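Local coordinates for protein SAHS4 (Ramazzottius varieornatus, PDB 5Z4G) that probably acts as a secreted, heat-soluble molecular shield that protects tardigrades during desiccation, and binds zinc ions, at residues A[65-68]-A[73-76]; A[75-80]-A[86-91]; A[94-99]-A[105-110]. All blocks are in the same frame, centred on the assembly; numbering follows the deposited sequence. Where two conformers were deposited one is given.

Interaction 1: A[65-68]-A[73-76]. With ZN (zinc ion), chain C.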
# COMPACT_ATOMS: atom_id res chain seq x y z
N TYR A 65 -4.13 0.10 -8.84
CA TYR A 65 -3.04 0.86 -9.47
C TYR A 65 -3.28 0.85 -10.97
O TYR A 65 -3.57 -0.21 -11.53
CB TYR A 65 -1.68 0.19 -9.19
CG TYR A 65 -1.16 0.38 -7.79
CD1 TYR A 65 -0.53 1.57 -7.43
CD2 TYR A 65 -1.26 -0.64 -6.84
CE1 TYR A 65 -0.02 1.76 -6.15
CE2 TYR A 65 -0.75 -0.46 -5.56
CZ TYR A 65 -0.15 0.74 -5.21
OH TYR A 65 0.32 0.92 -3.94
N TRP A 66 -3.15 2.00 -11.62
CA TRP A 66 -3.31 2.07 -13.07
C TRP A 66 -2.48 3.18 -13.69
O TRP A 66 -2.04 4.11 -13.00
CB TRP A 66 -4.79 2.13 -13.49
CG TRP A 66 -5.51 3.44 -13.29
CD1 TRP A 66 -5.80 4.38 -14.26
CD2 TRP A 66 -6.12 3.92 -12.08
NE1 TRP A 66 -6.52 5.42 -13.71
CE2 TRP A 66 -6.74 5.16 -12.38
CE3 TRP A 66 -6.19 3.43 -10.77
CZ2 TRP A 66 -7.42 5.92 -11.42
CZ3 TRP A 66 -6.87 4.19 -9.80
CH2 TRP A 66 -7.47 5.42 -10.14
N LYS A 67 -2.25 3.05 -14.99
CA LYS A 67 -1.51 4.02 -15.77
C LYS A 67 -2.27 4.22 -17.07
O LYS A 67 -2.54 3.26 -17.78
CB LYS A 67 -0.10 3.49 -16.05
CG LYS A 67 0.76 4.36 -16.95
CD LYS A 67 1.71 5.25 -16.17
CE LYS A 67 2.65 5.99 -17.10
NZ LYS A 67 3.96 6.28 -16.47
N GLU A 68 -2.63 5.46 -17.37
CA GLU A 68 -3.17 5.74 -18.70
C GLU A 68 -2.05 6.07 -19.69
O GLU A 68 -1.08 6.76 -19.34
CB GLU A 68 -4.29 6.79 -18.72
CG GLU A 68 -3.98 8.12 -18.06
CD GLU A 68 -4.67 8.31 -16.73
OE1 GLU A 68 -5.62 7.55 -16.43
OE2 GLU A 68 -4.26 9.23 -15.98
N HIS A 73 2.32 9.88 -15.17
CA HIS A 73 2.09 9.53 -13.77
C HIS A 73 1.24 8.27 -13.65
O HIS A 73 0.59 7.86 -14.62
CB HIS A 73 1.44 10.69 -13.01
CG HIS A 73 0.11 11.11 -13.55
ND1 HIS A 73 -0.05 12.22 -14.35
CD2 HIS A 73 -1.12 10.58 -13.39
CE1 HIS A 73 -1.32 12.35 -14.66
NE2 HIS A 73 -2.00 11.37 -14.10
N TYR A 74 1.30 7.66 -12.47
CA TYR A 74 0.46 6.52 -12.11
C TYR A 74 -0.65 6.98 -11.19
O TYR A 74 -0.51 8.01 -10.52
CB TYR A 74 1.29 5.45 -11.37
CG TYR A 74 2.28 4.77 -12.27
CD1 TYR A 74 3.55 5.32 -12.50
CD2 TYR A 74 1.94 3.58 -12.93
CE1 TYR A 74 4.44 4.70 -13.36
CE2 TYR A 74 2.83 2.95 -13.78
CZ TYR A 74 4.08 3.51 -13.99
OH TYR A 74 4.98 2.91 -14.84
N HIS A 75 -1.74 6.22 -11.16
CA HIS A 75 -2.83 6.46 -10.21
C HIS A 75 -2.96 5.31 -9.24
O HIS A 75 -2.70 4.15 -9.58
CB HIS A 75 -4.14 6.60 -10.95
CG HIS A 75 -4.33 7.92 -11.62
ND1 HIS A 75 -4.98 8.97 -11.01
CD2 HIS A 75 -3.95 8.36 -12.84
CE1 HIS A 75 -4.98 10.01 -11.83
NE2 HIS A 75 -4.37 9.67 -12.95
N VAL A 76 -3.38 5.65 -8.02
CA VAL A 76 -3.67 4.66 -6.98
C VAL A 76 -4.97 5.06 -6.30
O VAL A 76 -5.23 6.25 -6.08
CB VAL A 76 -2.51 4.49 -5.96
CG1 VAL A 76 -2.12 5.82 -5.30
CG2 VAL A 76 -2.83 3.42 -4.90
ZN ZN C . -4.05 10.97 -14.53
O HOH W 1 -1.93 7.55 -15.46
O HOH W 2 -4.41 12.76 -13.48
O HOH W 3 -6.34 10.99 -14.92
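Trp66 and His75 face each other as an antiparallel hydrogen-bonded pair, and their side chains lie on the same side of the sheet. The indole ring lies across the base of the histidine: His75 CB sits over the centre of its six-membered ring, 3.3 Å from Trp66 CE2. Beyond that point the imidazole and the five-membered ring run nearly parallel, planes at 13°, but are slid so far apart that they barely overlap. Trp66 reaches this position with CG between its backbone N and carbonyl carbon (chi1 75°), which folds the indole back over the neighbouring strand. Two backbone bonds hold the pair, the straighter one from His75 N to Trp66 O at 2.8 Å.

On the other face of the sheet Tyr65 and Val76 lie side by side, with Val76 CG2 over one face of the phenol ring, 3.5 Å from Tyr65 CE1. Tyr74 receives Lys67 in a similar way. Lys67 CD lies over the centre of the ring, and the chain, bent at chi2, carries NZ to 4.0 Å from the centroid of the Tyr74 ring, an off-centre cation-pi contact.

At the turn end of the hairpin Glu68, His73 and His75 converge on a zinc ion. His73 NE2 and His75 NE2 each bind the zinc at 2.1 Å, and Glu68 OE2 does so at 2.3 Å, its carboxylate plane turned 58° from the His75 ring. Water 1 bridges the backbones nearby, accepting from Glu68 N and donating to His73 O. Glu71, in the intervening turn, and two waters complete the six ligands, making this a beta-hairpin zinc site in which the loop and the strand that follows it supply the metal ligands.

Interaction 2: A[75-80]-A[86-91]; sequences HVQTSF and KMETSF. With ZN (zinc ion), chain C.
Gln77 and Glu88 form the one direct side-chain hydrogen bond between these two strands, from Gln77 NE2 to Glu88 OE1 at 2.9 Å. The carboxylate oxygen lies close to the amide plane of Gln77, whereas the amide nitrogen meets it from above the carboxylate plane, the two flat groups being turned 83° apart. Gln77 extends to this point with CG anti to its backbone N (chi1 -179°). An alanine in place of Gln77 would remove the amide and would probably leave Glu88 OE1 without this donor and its carboxylate freer to turn.

Water 4 adds a second polar link: it accepts from His75 ND1 at 2.8 Å and lies within hydrogen-bonding distance of Glu88 OE2 and Thr89 O. It thus ties the zinc ligand His75, on its side away from the metal, to the neighbouring strand. Ser90 CB rests over one face of the same imidazole, offset toward its rim.

Apolar contacts gather on the opposite face. Val76 CG1 packs 3.6 Å from Thr89 CG2, touches Met87 CE more loosely in one of the two conformers of that methionine, and meets the edge of the Phe91 ring at CE2.

Backbone bonds join Val76 with Thr89 and Thr78 with Met87 reciprocally, among them Thr78 N to Met87 O at 2.9 Å. The axes of segments 75-79 and 86-91 lie 179° apart, an antiparallel beta hairpin whose apolar face is consistent with the lining of a beta barrel like that of the fatty-acid-binding proteins.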
# COMPACT_ATOMS: atom_id res chain seq x y z
N HIS A 75 -1.74 6.22 -11.16
CA HIS A 75 -2.83 6.46 -10.21
C HIS A 75 -2.96 5.31 -9.24
O HIS A 75 -2.70 4.15 -9.58
CB HIS A 75 -4.14 6.60 -10.95
CG HIS A 75 -4.33 7.92 -11.62
ND1 HIS A 75 -4.98 8.97 -11.01
CD2 HIS A 75 -3.95 8.36 -12.84
CE1 HIS A 75 -4.98 10.01 -11.83
NE2 HIS A 75 -4.37 9.67 -12.95
N VAL A 76 -3.38 5.65 -8.02
CA VAL A 76 -3.67 4.66 -6.98
C VAL A 76 -4.97 5.06 -6.30
O VAL A 76 -5.23 6.25 -6.08
CB VAL A 76 -2.51 4.49 -5.96
CG1 VAL A 76 -2.12 5.82 -5.30
CG2 VAL A 76 -2.83 3.42 -4.90
N GLN A 77 -5.77 4.05 -5.98
CA GLN A 77 -6.99 4.23 -5.23
C GLN A 77 -7.11 3.09 -4.25
O GLN A 77 -6.93 1.92 -4.62
CB GLN A 77 -8.19 4.26 -6.18
CG GLN A 77 -9.53 4.47 -5.51
CD GLN A 77 -10.67 4.26 -6.48
OE1 GLN A 77 -10.96 3.13 -6.87
NE2 GLN A 77 -11.31 5.35 -6.87
N THR A 78 -7.35 3.43 -2.99
CA THR A 78 -7.67 2.43 -1.98
C THR A 78 -9.03 2.75 -1.39
O THR A 78 -9.41 3.91 -1.23
CB THR A 78 -6.64 2.34 -0.83
OG1 THR A 78 -6.56 3.59 -0.15
CG2 THR A 78 -5.28 1.95 -1.34
N SER A 79 -9.78 1.70 -1.10
CA SER A 79 -11.07 1.85 -0.43
C SER A 79 -11.26 0.72 0.56
O SER A 79 -10.69 -0.36 0.40
CB SER A 79 -12.22 1.92 -1.43
OG SER A 79 -12.28 0.77 -2.24
N PHE A 80 -12.06 1.01 1.58
CA PHE A 80 -12.41 0.04 2.59
C PHE A 80 -13.94 -0.01 2.55
O PHE A 80 -14.59 0.72 3.32
CB PHE A 80 -11.86 0.48 3.96
CG PHE A 80 -10.35 0.47 4.05
CD1 PHE A 80 -9.59 1.52 3.52
CD2 PHE A 80 -9.69 -0.57 4.69
CE1 PHE A 80 -8.20 1.51 3.61
CE2 PHE A 80 -8.30 -0.58 4.80
CZ PHE A 80 -7.56 0.46 4.25
N LYS A 86 -11.15 6.36 2.42
CA LYS A 86 -10.67 6.17 1.05
C LYS A 86 -9.43 7.03 0.77
O LYS A 86 -9.19 8.02 1.46
CB LYS A 86 -11.78 6.45 0.03
CG LYS A 86 -12.29 7.88 -0.02
CD LYS A 86 -13.40 8.10 -1.06
CE LYS A 86 -12.94 7.92 -2.51
NZ LYS A 86 -11.85 8.84 -2.94
N MET A 87 -8.67 6.62 -0.23
CA MET A 87 -7.54 7.40 -0.72
C MET A 87 -7.52 7.31 -2.24
O MET A 87 -7.79 6.25 -2.80
CB MET A 87 -6.23 6.87 -0.12
CG MET A 87 -4.97 7.65 -0.51
SD MET A 87 -4.21 7.10 -2.05
CE MET A 87 -3.32 5.65 -1.47
N GLU A 88 -7.22 8.43 -2.89
CA GLU A 88 -7.10 8.48 -4.35
C GLU A 88 -6.10 9.56 -4.69
O GLU A 88 -6.29 10.72 -4.35
CB GLU A 88 -8.47 8.73 -5.01
CG GLU A 88 -8.42 9.03 -6.50
CD GLU A 88 -9.51 8.36 -7.30
OE1 GLU A 88 -10.62 8.14 -6.77
OE2 GLU A 88 -9.26 8.05 -8.49
N THR A 89 -5.02 9.16 -5.35
CA THR A 89 -3.96 10.09 -5.70
C THR A 89 -3.21 9.65 -6.95
O THR A 89 -3.51 8.61 -7.55
CB THR A 89 -3.02 10.38 -4.48
OG1 THR A 89 -2.31 11.60 -4.69
CG2 THR A 89 -2.03 9.24 -4.21
N SER A 90 -2.25 10.48 -7.36
CA SER A 90 -1.38 10.18 -8.47
C SER A 90 0.06 10.38 -8.02
O SER A 90 0.32 11.12 -7.07
CB SER A 90 -1.70 11.09 -9.66
OG SER A 90 -1.68 12.45 -9.27
N PHE A 91 0.98 9.69 -8.67
CA PHE A 91 2.40 9.81 -8.33
C PHE A 91 3.27 9.58 -9.55
O PHE A 91 2.87 8.93 -10.52
CB PHE A 91 2.78 8.87 -7.17
CG PHE A 91 2.62 7.39 -7.48
CD1 PHE A 91 3.68 6.65 -8.03
CD2 PHE A 91 1.42 6.73 -7.21
CE1 PHE A 91 3.53 5.28 -8.30
CE2 PHE A 91 1.26 5.38 -7.49
CZ PHE A 91 2.32 4.65 -8.03
ZN ZN C . -4.05 10.97 -14.53
O HOH W 4 -6.26 8.37 -8.61
O HOH W 2 -4.41 12.76 -13.48
O HOH W 3 -6.34 10.99 -14.92

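Interaction 3: A[94-99]-A[105-110]; sequences GQEGTL and DLKYVC
This is a backbone-led antiparallel pairing at the surface, in the beta hairpin formed by strands 97-101 and 104-113. Gly97 and Tyr108 exchange two hydrogen bonds of 2.9 Å, from each backbone N to the other residue's O, and Leu99 and Leu106 are likewise joined by two bonds, the shorter from Leu106 N to Leu99 O at 2.7 Å. Where the chain enters the hairpin, Gly94 N donates to Cys110 O at 2.8 Å, while water 5 bridges Gln95 O and Cys110 N.

The Tyr108 ring lies flat beneath Gly97, whose CA stands over one ring face, 4.3 Å from its centroid. A chi1 of 74° folds the phenol back across the partner strand. The absence of a side chain on Gly97 lets the ring lie this close. Leu99 CD1 approaches Tyr108 CE1 at 3.9 Å and extends the apolar patch.

On the other face, Thr98 and Lys107 lie side by side, and Glu96 passes obliquely over the aliphatic part of the lysine, OE2 3.9 Å from Lys107 CB. In one of its two conformers Val109 spreads its methyls, with CG1 against the backbone of Gly94 and CG2 against Glu96 CA.

Strand 116-123 flanks strand 104-113 on its other side, through backbone bonds of Lys107 with Asn122 and Val109 with Lys120. Tyr108 also packs on Thr89 and Phe91 of strand 86-91.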
# COMPACT_ATOMS: atom_id res chain seq x y z
N GLY A 94 9.97 8.22 -8.23
CA GLY A 94 11.09 9.01 -7.72
C GLY A 94 10.79 10.43 -7.27
O GLY A 94 11.70 11.15 -6.86
N GLN A 95 9.52 10.83 -7.32
CA GLN A 95 9.13 12.19 -6.93
C GLN A 95 8.25 12.16 -5.68
O GLN A 95 7.26 11.42 -5.62
CB GLN A 95 8.43 12.92 -8.09
CG GLN A 95 9.28 12.97 -9.36
CD GLN A 95 8.64 13.75 -10.48
OE1 GLN A 95 7.64 14.42 -10.29
NE2 GLN A 95 9.22 13.66 -11.68
N GLU A 96 8.63 12.95 -4.68
CA GLU A 96 7.93 12.94 -3.39
C GLU A 96 6.50 13.46 -3.50
O GLU A 96 6.22 14.41 -4.23
CB GLU A 96 8.72 13.74 -2.34
CG GLU A 96 8.29 13.50 -0.90
CD GLU A 96 9.18 14.20 0.11
OE1 GLU A 96 9.20 15.45 0.13
OE2 GLU A 96 9.87 13.50 0.88
N GLY A 97 5.59 12.79 -2.79
CA GLY A 97 4.23 13.27 -2.58
C GLY A 97 3.94 13.33 -1.09
O GLY A 97 4.67 12.75 -0.28
N THR A 98 2.86 14.02 -0.73
CA THR A 98 2.41 14.12 0.66
C THR A 98 0.91 13.83 0.73
O THR A 98 0.14 14.33 -0.09
CB THR A 98 2.73 15.50 1.28
OG1 THR A 98 4.15 15.70 1.29
CG2 THR A 98 2.22 15.62 2.74
N LEU A 99 0.53 13.00 1.68
CA LEU A 99 -0.88 12.75 1.99
C LEU A 99 -1.13 13.05 3.45
O LEU A 99 -0.21 13.04 4.27
CB LEU A 99 -1.27 11.30 1.68
CG LEU A 99 -1.29 10.92 0.19
CD1 LEU A 99 -1.23 9.42 0.03
CD2 LEU A 99 -2.51 11.49 -0.53
N ASP A 105 0.46 14.19 8.57
CA ASP A 105 1.11 14.22 7.25
C ASP A 105 2.03 13.03 7.04
O ASP A 105 2.77 12.62 7.94
CB ASP A 105 1.91 15.51 7.05
CG ASP A 105 1.03 16.73 6.76
OD1 ASP A 105 -0.22 16.62 6.74
OD2 ASP A 105 1.61 17.81 6.56
N LEU A 106 1.97 12.50 5.83
CA LEU A 106 2.75 11.36 5.41
C LEU A 106 3.45 11.78 4.12
O LEU A 106 2.80 12.24 3.18
CB LEU A 106 1.79 10.18 5.17
CG LEU A 106 2.23 8.80 4.72
CD1 LEU A 106 1.27 7.75 5.27
CD2 LEU A 106 2.33 8.71 3.20
N LYS A 107 4.77 11.65 4.09
CA LYS A 107 5.56 11.89 2.89
C LYS A 107 5.95 10.55 2.28
O LYS A 107 6.30 9.62 3.00
CB LYS A 107 6.82 12.70 3.21
CG LYS A 107 6.54 14.11 3.71
CD LYS A 107 7.84 14.86 3.97
CE LYS A 107 7.57 16.17 4.68
NZ LYS A 107 8.81 16.95 4.90
N TYR A 108 5.87 10.43 0.97
CA TYR A 108 6.23 9.16 0.33
C TYR A 108 6.92 9.33 -1.02
O TYR A 108 6.72 10.35 -1.69
CB TYR A 108 5.00 8.25 0.18
CG TYR A 108 4.06 8.70 -0.92
CD1 TYR A 108 3.07 9.65 -0.66
CD2 TYR A 108 4.19 8.21 -2.23
CE1 TYR A 108 2.22 10.09 -1.67
CE2 TYR A 108 3.35 8.64 -3.24
CZ TYR A 108 2.37 9.57 -2.95
OH TYR A 108 1.54 9.99 -3.96
N VAL A 109 7.71 8.33 -1.40
CA VAL A 109 8.30 8.25 -2.74
C VAL A 109 8.15 6.82 -3.24
O VAL A 109 8.49 5.87 -2.52
CB VAL A 109 9.81 8.62 -2.76
CG1 VAL A 109 10.34 8.60 -4.18
CG2 VAL A 109 10.05 9.99 -2.14
N CYS A 110 7.65 6.67 -4.47
CA CYS A 110 7.53 5.36 -5.11
C CYS A 110 8.66 5.14 -6.10
O CYS A 110 9.00 6.04 -6.85
CB CYS A 110 6.21 5.24 -5.85
SG CYS A 110 4.79 5.25 -4.75
O HOH W 5 6.47 8.64 -6.02

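Overall arrangement
From the N terminus, interaction 1 comes first, closing the short turn between strands 62-66 and 74-79 around a zinc ion. The chain continues directly into interaction 2, which shares His75 and Val76 with it and closes the next hairpin, so strand 74-79 lies between two partners. Tyr74 N and Phe91 O, 2.8 Å apart, probably extend that pairing. Interaction 3 follows in series and closes a third hairpin. None of the loops nests within or crosses another. Strands 86-91 and 97-101 are the outermost in the sheet order, yet Phe91 packs on Cys110, so side chains of interactions 2 and 3 bridge the gap between these two edge strands, as in fatty-acid-binding proteins.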